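Local coordinates for protein LysR family transcriptional regulator (Vibrio vulnificus, PDB 5B7H) that probably acts as a LysR-type, OxyR-like transcription factor that responds to hydrogen peroxide, this chain being its regulatory domain without the DNA-binding part, at residues F117-E122 and H150-M155; F90-S95 and T162-Q167; G21-I26 and D52-L57. The protein carries 1 engineered substitution. All blocks are in the same frame, centred on the assembly; numbering follows the deposited sequence. Where two conformers were deposited one is given.

How the contacts relate
From the N terminus, contact 3 comes first: segment 52-57 returns to 21-26 across one beta-alpha-beta unit (strand 16-22, helix 27-41, strand 45-51) and closes its loop before either of the others opens. Contact 2 then opens at 90-95. Contact 1 opens and closes wholly within that larger loop, bringing helix 149-157 onto loop residues 117-119, and contact 2 closes right afterwards at strand 163-166. Contacts 1 and 2 share a core, with Val153 packed on Ile165. Contact 3 lies on the other subdomain, meeting contact 1 where Thr25 touches Leu119 and contact 2 where Thr25 touches Pro166.

Contact 1 of 3, residues F117-E122 and H150-M155; sequences FLLEKE and HTLVQM
Leu152 reaches out from helix 149-157 and sets its two methyls against two different residues of the loop 117-122. CD1 takes the Phe117 end, lying 3.5 Å from Phe117 CB and 3.7 Å from the carbonyl oxygen Phe117 O. CD2 goes two residues further along the loop, where Leu119 CG stands 4.1 Å from Leu152 CD2 and the two leucines meet at a slant. This fork depends on the first torsion of Leu152, which holds CG anti to the backbone N (chi1 176°) and carries the two methyls toward the loop.

One turn further along, Met155 deals with the ring of Phe117. The thioether chain runs at about a right angle to the phenylalanine side chain, and a bend at its last torsion (chi3 -74°) turns the methyl back, so that Met155 CE comes to 4.1 Å from Phe117 CD1. The sulfur SD is 5.0 Å from the ring centroid and well off the ring normal, an oblique Met-aromatic contact.

Beside this cluster, a probable, very short hydrogen bond with Thr163 OG1 would satisfy the Phe117 carbonyl. Met155 also packs on Leu47 of the second subunit, and Gln154 NE2 bonds Ala27 O there, placing the helix at the dimer interface.

No hydrogen bond or salt bridge crosses between the two segments. Their contact rests on dispersion and exclusion of water, while the loop's position is fixed by backbone bonds such as those of Phe117 with Thr162 and Leu118 with Ala146.

Contact 2 of 3, residues F90-S95 and T162-Q167; sequences FKMVIS and TTFIPQ
Thr162 meets strand 90-95 through its hydroxyl, which donates to Val93 O with OG1 2.8 Å from that oxygen. The first torsion puts OG1 anti to the backbone N (chi1 -174°), and the donor approaches from above the carbonyl plane. The methyl of the same threonine, CG2, lies 3.7 Å from Met92 CE.

At Thr163 the main chain takes over: Val93 N gives its hydrogen to Thr163 O at 3.1 Å, forming an antiparallel hydrogen-bonded pair. Val93, Thr163 and Ile165 share a face; Thr163 and Ile165 pack on helix 149-157, and Val93 on Leu175.

Phe164 is on the opposite face, in a non-hydrogen-bonded pair with Met92. The two side chains run side by side and point the same way, with Met92 CG 3.7 Å from Phe164 CD2. Met92 SD sits 4.8 Å from the ring centroid, 51° off the normal, an oblique Met-aromatic contact.

Ile165 is gripped twice by Lys91: Ile165 N donates to Lys91 O at 2.8 Å, and Lys91 N returns a nearly straight bond of 2.9 Å to Ile165 O. Pro166 pairs with Phe90 without a hydrogen bond and forms the N-cap of helix 167-171. Beyond it, Gln167 bends back so that OE1 accepts from Lys91 NZ at 2.9 Å, while its NE2 is held by Asp171.

Strand 163-166 is the outermost strand of the sheet within this chain, sandwiched between helices 124-132 and 149-157, the layered alpha/beta build of a LysR substrate-binding domain.

Contact 3 of 3, residues G21-I26 and D52-L57; sequences GCIPTI and DTTTNL. With SO4 (sulfate ion), chain C.
Leu57 presses its two methyls on the end of strand 16-22, CD2 3.9 Å from Gly21 CA and CD1 3.5 Å from Cys22 C. Ile23 adds its branch methyl CG2, set anti to the carbonyl carbon (chi1 59°), which stands 3.8 Å from Leu57 CD1, their side chains crossing at about a right angle, and 3.5 Å from Thr54 OG1. The backbones are joined by one long hydrogen bond, Asp52 N to Cys22 O at 3.3 Å. Asp52 O in turn receives a straight CA-H...O contact from Ile23.

The next shell fixes the start of helix 54-62. Thr53 is the N-cap, its OG1 accepting from Asn56 N. Asp52 OD2 takes two donors on the same face of its carboxylate: Thr53 N at 2.8 Å, and Asn56 ND2 at 3.0 Å.

Past Pro24 the loop turns to a sulfate, probably from the crystallisation liquor. Thr25 donates to its O3 from both backbone N and OG1, the latter at 2.7 Å. The anion is also held by His123 ND1 and by the backbone N of Leu125 and of the engineered Ser124, which probably occupies the place of the peroxide-sensing cysteine in OxyR proteins.

Overall, the contact lies at the C-terminal ends of the parallel strands 16-22 and 45-51. Leu57 and Ile23 reach strand 68-73, and Ile23, Thr25 and Thr54 all touch the start of helix 124-132.

Contact 1 of 3, residues F117-E122 and H150-M155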
loop_
_atom_site.group_PDB
_atom_site.type_symbol
_atom_site.label_atom_id
_atom_site.label_comp_id
_atom_site.label_asym_id
_atom_site.label_seq_id
_atom_site.Cartn_x
_atom_site.Cartn_y
_atom_site.Cartn_z
ATOM N N PHE A 117 -15.556 8.511 5.518
ATOM C CA PHE A 117 -15.228 7.324 4.733
ATOM C C PHE A 117 -14.351 6.406 5.584
ATOM O O PHE A 117 -13.502 6.879 6.356
ATOM C CB PHE A 117 -14.473 7.716 3.441
ATOM C CG PHE A 117 -15.361 8.309 2.383
ATOM C CD1 PHE A 117 -15.794 7.500 1.313
ATOM C CD2 PHE A 117 -15.857 9.629 2.492
ATOM C CE1 PHE A 117 -16.621 8.037 0.293
ATOM C CE2 PHE A 117 -16.690 10.179 1.497
ATOM C CZ PHE A 117 -17.081 9.372 0.405
ATOM N N LEU A 118 -14.613 5.103 5.501
ATOM C CA LEU A 118 -13.879 4.115 6.299
ATOM C C LEU A 118 -13.502 2.931 5.429
ATOM O O LEU A 118 -14.192 2.624 4.453
ATOM C CB LEU A 118 -14.741 3.527 7.426
ATOM C CG LEU A 118 -15.188 4.608 8.423
ATOM C CD1 LEU A 118 -16.264 4.048 9.353
ATOM C CD2 LEU A 118 -14.009 5.168 9.239
ATOM N N LEU A 119 -12.392 2.273 5.792
ATOM C CA LEU A 119 -12.085 0.987 5.182
ATOM C C LEU A 119 -13.150 -0.057 5.525
ATOM O O LEU A 119 -13.814 -0.006 6.581
ATOM C CB LEU A 119 -10.742 0.450 5.692
ATOM C CG LEU A 119 -9.550 1.326 5.323
ATOM C CD1 LEU A 119 -8.318 0.908 6.141
ATOM C CD2 LEU A 119 -9.204 1.234 3.786
ATOM N N GLU A 120 -13.301 -1.034 4.627
ATOM C CA GLU A 120 -14.114 -2.222 4.899
ATOM C C GLU A 120 -13.590 -2.974 6.163
ATOM O O GLU A 120 -12.439 -2.828 6.555
ATOM C CB GLU A 120 -13.973 -3.200 3.737
ATOM C CG GLU A 120 -14.464 -2.736 2.399
ATOM C CD GLU A 120 -14.338 -3.850 1.334
ATOM O OE1 GLU A 120 -13.527 -4.793 1.568
ATOM O OE2 GLU A 120 -15.045 -3.781 0.283
ATOM N N LYS A 121 -14.386 -3.957 6.660
ATOM C CA LYS A 121 -14.219 -4.581 7.998
ATOM C C LYS A 121 -13.028 -5.538 8.124
ATOM O O LYS A 121 -12.490 -5.699 9.229
ATOM C CB LYS A 121 -15.510 -5.309 8.399
ATOM C CG LYS A 121 -16.783 -4.433 8.394
ATOM C CD LYS A 121 -16.480 -2.927 8.651
ATOM C CE LYS A 121 -17.781 -2.121 8.897
ATOM N NZ LYS A 121 -17.636 -0.715 9.460
ATOM N N GLU A 122 -12.532 -6.113 7.031
ATOM C CA GLU A 122 -11.299 -6.907 7.148
ATOM C C GLU A 122 -10.134 -6.084 7.710
ATOM O O GLU A 122 -9.159 -6.673 8.214
ATOM C CB GLU A 122 -10.910 -7.564 5.811
ATOM C CG GLU A 122 -11.752 -8.816 5.493
ATOM C CD GLU A 122 -11.463 -9.968 6.457
ATOM O OE1 GLU A 122 -10.265 -10.223 6.724
ATOM O OE2 GLU A 122 -12.424 -10.601 6.962
ATOM N N HIS A 150 -4.329 4.166 1.045
ATOM C CA HIS A 150 -3.965 5.190 0.057
ATOM C C HIS A 150 -5.180 5.682 -0.692
ATOM O O HIS A 150 -5.316 6.892 -0.945
ATOM C CB HIS A 150 -2.997 4.600 -0.957
ATOM C CG HIS A 150 -1.787 4.037 -0.319
ATOM N ND1 HIS A 150 -1.740 2.739 0.158
ATOM C CD2 HIS A 150 -0.602 4.612 -0.007
ATOM C CE1 HIS A 150 -0.555 2.534 0.716
ATOM N NE2 HIS A 150 0.151 3.655 0.634
ATOM N N THR A 151 -6.063 4.765 -1.082
ATOM C CA THR A 151 -7.221 5.211 -1.874
ATOM C C THR A 151 -8.255 5.914 -0.998
ATOM O O THR A 151 -8.947 6.834 -1.463
ATOM C CB THR A 151 -7.833 4.082 -2.706
ATOM O OG1 THR A 151 -8.219 2.996 -1.848
ATOM C CG2 THR A 151 -6.883 3.600 -3.805
ATOM N N LEU A 152 -8.328 5.542 0.279
ATOM C CA LEU A 152 -9.147 6.292 1.219
ATOM C C LEU A 152 -8.693 7.745 1.299
ATOM O O LEU A 152 -9.513 8.690 1.205
ATOM C CB LEU A 152 -9.043 5.620 2.587
ATOM C CG LEU A 152 -9.737 6.273 3.779
ATOM C CD1 LEU A 152 -11.209 6.439 3.509
ATOM C CD2 LEU A 152 -9.460 5.380 5.019
ATOM N N VAL A 153 -7.390 7.957 1.487
ATOM C CA VAL A 153 -6.874 9.314 1.598
ATOM C C VAL A 153 -7.065 10.074 0.290
ATOM O O VAL A 153 -7.372 11.285 0.296
ATOM C CB VAL A 153 -5.396 9.228 1.999
ATOM C CG1 VAL A 153 -4.715 10.608 1.763
ATOM C CG2 VAL A 153 -5.319 8.760 3.477
ATOM N N GLN A 154 -6.929 9.387 -0.854
ATOM C CA GLN A 154 -7.160 10.055 -2.134
ATOM C C GLN A 154 -8.609 10.519 -2.272
ATOM O O GLN A 154 -8.858 11.597 -2.817
ATOM C CB GLN A 154 -6.789 9.146 -3.303
ATOM C CG GLN A 154 -5.265 8.923 -3.407
ATOM C CD GLN A 154 -4.878 7.600 -4.046
ATOM O OE1 GLN A 154 -5.746 6.761 -4.367
ATOM N NE2 GLN A 154 -3.583 7.372 -4.146
ATOM N N MET A 155 -9.580 9.735 -1.806
ATOM C CA MET A 155 -10.969 10.215 -1.846
ATOM C C MET A 155 -11.163 11.445 -0.964
ATOM O O MET A 155 -11.873 12.387 -1.348
ATOM C CB MET A 155 -11.966 9.131 -1.442
ATOM C CG MET A 155 -12.072 8.039 -2.495
ATOM S SD MET A 155 -13.362 6.837 -2.170
ATOM C CE MET A 155 -12.640 5.880 -0.835
#

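Contact 2 of 3, residues F90-S95 and T162-Q167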
loop_
_atom_site.group_PDB
_atom_site.type_symbol
_atom_site.label_atom_id
_atom_site.label_comp_id
_atom_site.label_asym_id
_atom_site.label_seq_id
_atom_site.Cartn_x
_atom_site.Cartn_y
_atom_site.Cartn_z
ATOM N N PHE A 90 -4.360 8.629 16.462
ATOM C CA PHE A 90 -5.219 8.864 15.306
ATOM C C PHE A 90 -5.369 10.361 15.080
ATOM O O PHE A 90 -5.437 11.155 16.040
ATOM C CB PHE A 90 -6.617 8.293 15.544
ATOM C CG PHE A 90 -6.693 6.798 15.432
ATOM C CD1 PHE A 90 -7.097 6.027 16.476
ATOM C CD2 PHE A 90 -6.352 6.171 14.248
ATOM C CE1 PHE A 90 -7.162 4.628 16.361
ATOM C CE2 PHE A 90 -6.425 4.772 14.149
ATOM C CZ PHE A 90 -6.841 4.020 15.208
ATOM N N LYS A 91 -5.434 10.742 13.818
ATOM C CA LYS A 91 -5.839 12.089 13.452
ATOM C C LYS A 91 -6.975 11.978 12.452
ATOM O O LYS A 91 -7.273 10.907 11.927
ATOM C CB LYS A 91 -4.685 12.816 12.771
ATOM C CG LYS A 91 -3.466 13.035 13.691
ATOM C CD LYS A 91 -3.814 14.045 14.746
ATOM C CE LYS A 91 -2.534 14.644 15.312
ATOM N NZ LYS A 91 -1.881 13.649 16.137
ATOM N N MET A 92 -7.655 13.085 12.220
ATOM C CA MET A 92 -8.564 13.163 11.084
ATOM C C MET A 92 -7.923 14.011 9.995
ATOM O O MET A 92 -7.044 14.842 10.244
ATOM C CB MET A 92 -9.921 13.744 11.520
ATOM C CG MET A 92 -10.570 12.884 12.598
ATOM S SD MET A 92 -12.270 13.356 12.961
ATOM C CE MET A 92 -13.036 12.846 11.404
ATOM N N VAL A 93 -8.372 13.819 8.764
ATOM C CA VAL A 93 -7.852 14.613 7.662
ATOM C C VAL A 93 -9.024 15.104 6.825
ATOM O O VAL A 93 -10.042 14.425 6.685
ATOM C CB VAL A 93 -6.848 13.858 6.741
ATOM C CG1 VAL A 93 -5.506 13.651 7.384
ATOM C CG2 VAL A 93 -7.455 12.507 6.283
ATOM N N ILE A 94 -8.874 16.291 6.264
ATOM C CA ILE A 94 -9.813 16.851 5.295
ATOM C C ILE A 94 -9.007 17.574 4.222
ATOM O O ILE A 94 -7.851 17.954 4.418
ATOM C CB ILE A 94 -10.811 17.846 5.933
ATOM C CG1 ILE A 94 -10.083 19.084 6.477
ATOM C CG2 ILE A 94 -11.586 17.167 7.021
ATOM C CD1 ILE A 94 -11.034 20.126 7.157
ATOM N N SER A 95 -9.610 17.753 3.061
ATOM C CA SER A 95 -8.909 18.555 2.068
ATOM C C SER A 95 -8.887 20.030 2.466
ATOM O O SER A 95 -9.818 20.558 3.088
ATOM C CB SER A 95 -9.550 18.388 0.700
ATOM O OG SER A 95 -10.819 18.996 0.701
ATOM N N THR A 162 -14.193 13.082 5.085
ATOM C CA THR A 162 -13.099 13.036 6.056
ATOM C C THR A 162 -12.851 11.585 6.442
ATOM O O THR A 162 -13.653 10.696 6.135
ATOM C CB THR A 162 -13.450 13.889 7.289
ATOM O OG1 THR A 162 -12.324 13.944 8.175
ATOM C CG2 THR A 162 -14.673 13.334 8.089
ATOM N N THR A 163 -11.734 11.329 7.112
ATOM C CA THR A 163 -11.506 9.991 7.640
ATOM C C THR A 163 -10.461 10.085 8.742
ATOM O O THR A 163 -9.916 11.156 9.011
ATOM C CB THR A 163 -11.017 9.045 6.523
ATOM O OG1 THR A 163 -11.172 7.677 6.988
ATOM C CG2 THR A 163 -9.534 9.327 6.135
ATOM N N PHE A 164 -10.215 8.948 9.384
ATOM C CA PHE A 164 -9.208 8.768 10.434
ATOM C C PHE A 164 -7.964 8.144 9.839
ATOM O O PHE A 164 -8.050 7.165 9.093
ATOM C CB PHE A 164 -9.725 7.849 11.547
ATOM C CG PHE A 164 -11.087 8.249 12.097
ATOM C CD1 PHE A 164 -12.245 7.615 11.673
ATOM C CD2 PHE A 164 -11.203 9.241 13.060
ATOM C CE1 PHE A 164 -13.467 7.955 12.213
ATOM C CE2 PHE A 164 -12.439 9.611 13.590
ATOM C CZ PHE A 164 -13.574 8.971 13.147
ATOM N N ILE A 165 -6.800 8.684 10.223
ATOM C CA ILE A 165 -5.484 8.261 9.722
ATOM C C ILE A 165 -4.530 8.030 10.891
ATOM O O ILE A 165 -4.464 8.872 11.795
ATOM C CB ILE A 165 -4.864 9.337 8.799
ATOM C CG1 ILE A 165 -5.774 9.567 7.586
ATOM C CG2 ILE A 165 -3.514 8.870 8.270
ATOM C CD1 ILE A 165 -6.036 8.263 6.816
ATOM N N PRO A 166 -3.741 6.964 10.893
ATOM C CA PRO A 166 -2.757 6.795 11.962
ATOM C C PRO A 166 -1.556 7.716 11.772
ATOM O O PRO A 166 -1.115 8.010 10.649
ATOM C CB PRO A 166 -2.347 5.317 11.813
ATOM C CG PRO A 166 -2.537 5.001 10.368
ATOM C CD PRO A 166 -3.711 5.877 9.893
ATOM N N GLN A 167 -1.029 8.144 12.916
ATOM C CA GLN A 167 0.100 9.050 12.948
ATOM C C GLN A 167 1.279 8.505 12.184
ATOM O O GLN A 167 1.961 9.266 11.482
ATOM C CB GLN A 167 0.502 9.377 14.382
ATOM C CG GLN A 167 1.528 10.534 14.427
ATOM C CD GLN A 167 0.952 11.844 13.912
ATOM O OE1 GLN A 167 -0.170 12.213 14.275
ATOM N NE2 GLN A 167 1.718 12.558 13.097
#

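Contact 3 of 3, residues G21-I26 and D52-L57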
loop_
_atom_site.group_PDB
_atom_site.type_symbol
_atom_site.label_atom_id
_atom_site.label_comp_id
_atom_site.label_asym_id
_atom_site.label_seq_id
_atom_site.Cartn_x
_atom_site.Cartn_y
_atom_site.Cartn_z
ATOM N N GLY A 21 4.966 -11.087 9.813
ATOM C CA GLY A 21 3.759 -10.631 9.154
ATOM C C GLY A 21 3.338 -9.292 9.737
ATOM O O GLY A 21 3.519 -9.033 10.924
ATOM N N CYS A 22 2.712 -8.474 8.912
ATOM C CA CYS A 22 2.273 -7.170 9.370
ATOM C C CYS A 22 1.079 -6.698 8.550
ATOM O O CYS A 22 0.960 -7.044 7.372
ATOM C CB CYS A 22 3.453 -6.203 9.209
ATOM S SG CYS A 22 3.207 -4.545 9.958
ATOM N N ILE A 23 0.178 -5.947 9.183
ATOM C CA ILE A 23 -1.059 -5.478 8.534
ATOM C C ILE A 23 -0.841 -4.305 7.587
ATOM O O ILE A 23 0.128 -3.530 7.723
ATOM C CB ILE A 23 -2.148 -5.123 9.567
ATOM C CG1 ILE A 23 -1.660 -4.034 10.500
ATOM C CG2 ILE A 23 -2.539 -6.416 10.348
ATOM C CD1 ILE A 23 -2.809 -3.521 11.411
ATOM N N PRO A 24 -1.749 -4.120 6.620
ATOM C CA PRO A 24 -1.522 -3.085 5.602
ATOM C C PRO A 24 -1.436 -1.655 6.126
ATOM O O PRO A 24 -0.813 -0.844 5.446
ATOM C CB PRO A 24 -2.726 -3.245 4.661
ATOM C CG PRO A 24 -3.108 -4.667 4.824
ATOM C CD PRO A 24 -2.907 -4.965 6.294
ATOM N N THR A 25 -2.072 -1.294 7.255
ATOM C CA THR A 25 -1.972 0.096 7.744
ATOM C C THR A 25 -0.798 0.301 8.691
ATOM O O THR A 25 -0.693 1.375 9.315
ATOM C CB THR A 25 -3.280 0.558 8.405
ATOM O OG1 THR A 25 -3.590 -0.244 9.557
ATOM C CG2 THR A 25 -4.433 0.497 7.390
ATOM N N ILE A 26 0.074 -0.703 8.854
ATOM C CA ILE A 26 1.331 -0.544 9.572
ATOM C C ILE A 26 2.514 -0.788 8.648
ATOM O O ILE A 26 3.476 -0.011 8.646
ATOM C CB ILE A 26 1.412 -1.486 10.804
ATOM C CG1 ILE A 26 0.301 -1.172 11.818
ATOM C CG2 ILE A 26 2.805 -1.372 11.442
ATOM C CD1 ILE A 26 0.304 -2.177 12.987
ATOM N N ASP A 52 -0.607 -8.805 5.124
ATOM C CA ASP A 52 -1.904 -9.472 4.947
ATOM C C ASP A 52 -2.828 -8.925 6.031
ATOM O O ASP A 52 -2.379 -8.223 6.942
ATOM C CB ASP A 52 -1.814 -11.017 5.003
ATOM C CG ASP A 52 -2.871 -11.742 4.125
ATOM O OD1 ASP A 52 -2.603 -12.927 3.767
ATOM O OD2 ASP A 52 -3.970 -11.154 3.809
ATOM N N THR A 53 -4.123 -9.281 5.898
ATOM C CA THR A 53 -5.176 -8.924 6.858
ATOM C C THR A 53 -4.903 -9.611 8.198
ATOM O O THR A 53 -4.302 -10.681 8.231
ATOM C CB THR A 53 -6.554 -9.499 6.359
ATOM O OG1 THR A 53 -6.684 -10.965 6.523
ATOM C CG2 THR A 53 -6.789 -9.226 5.060
ATOM N N THR A 54 -5.452 -9.035 9.283
ATOM C CA THR A 54 -5.267 -9.626 10.624
ATOM C C THR A 54 -5.657 -11.106 10.672
ATOM O O THR A 54 -4.883 -11.945 11.148
ATOM C CB THR A 54 -6.059 -8.827 11.668
ATOM O OG1 THR A 54 -5.540 -7.510 11.747
ATOM C CG2 THR A 54 -5.957 -9.460 13.067
ATOM N N THR A 55 -6.847 -11.449 10.182
ATOM C CA THR A 55 -7.262 -12.832 10.289
ATOM C C THR A 55 -6.340 -13.754 9.505
ATOM O O THR A 55 -6.026 -14.863 9.961
ATOM C CB THR A 55 -8.723 -12.964 9.839
ATOM O OG1 THR A 55 -9.541 -12.118 10.672
ATOM C CG2 THR A 55 -9.214 -14.418 9.924
ATOM N N ASN A 56 -5.934 -13.344 8.293
ATOM C CA ASN A 56 -5.047 -14.181 7.493
ATOM C C ASN A 56 -3.678 -14.332 8.155
ATOM O O ASN A 56 -3.045 -15.408 8.102
ATOM C CB ASN A 56 -4.911 -13.598 6.078
ATOM C CG ASN A 56 -6.174 -13.818 5.236
ATOM O OD1 ASN A 56 -6.988 -14.685 5.549
ATOM N ND2 ASN A 56 -6.349 -13.009 4.180
ATOM N N LEU A 57 -3.191 -13.249 8.773
ATOM C CA LEU A 57 -1.894 -13.349 9.439
ATOM C C LEU A 57 -1.969 -14.294 10.624
ATOM O O LEU A 57 -1.021 -15.054 10.873
ATOM C CB LEU A 57 -1.424 -11.977 9.929
ATOM C CG LEU A 57 -1.041 -10.961 8.840
ATOM C CD1 LEU A 57 -0.722 -9.604 9.484
ATOM C CD2 LEU A 57 0.149 -11.507 8.045
HETATM S S SO4 C . -5.685 -2.912 8.357
HETATM O O1 SO4 C . -6.020 -4.066 9.298
HETATM O O2 SO4 C . -6.615 -1.811 8.715
HETATM O O3 SO4 C . -4.281 -2.597 8.542
HETATM O O4 SO4 C . -5.911 -3.353 6.997
#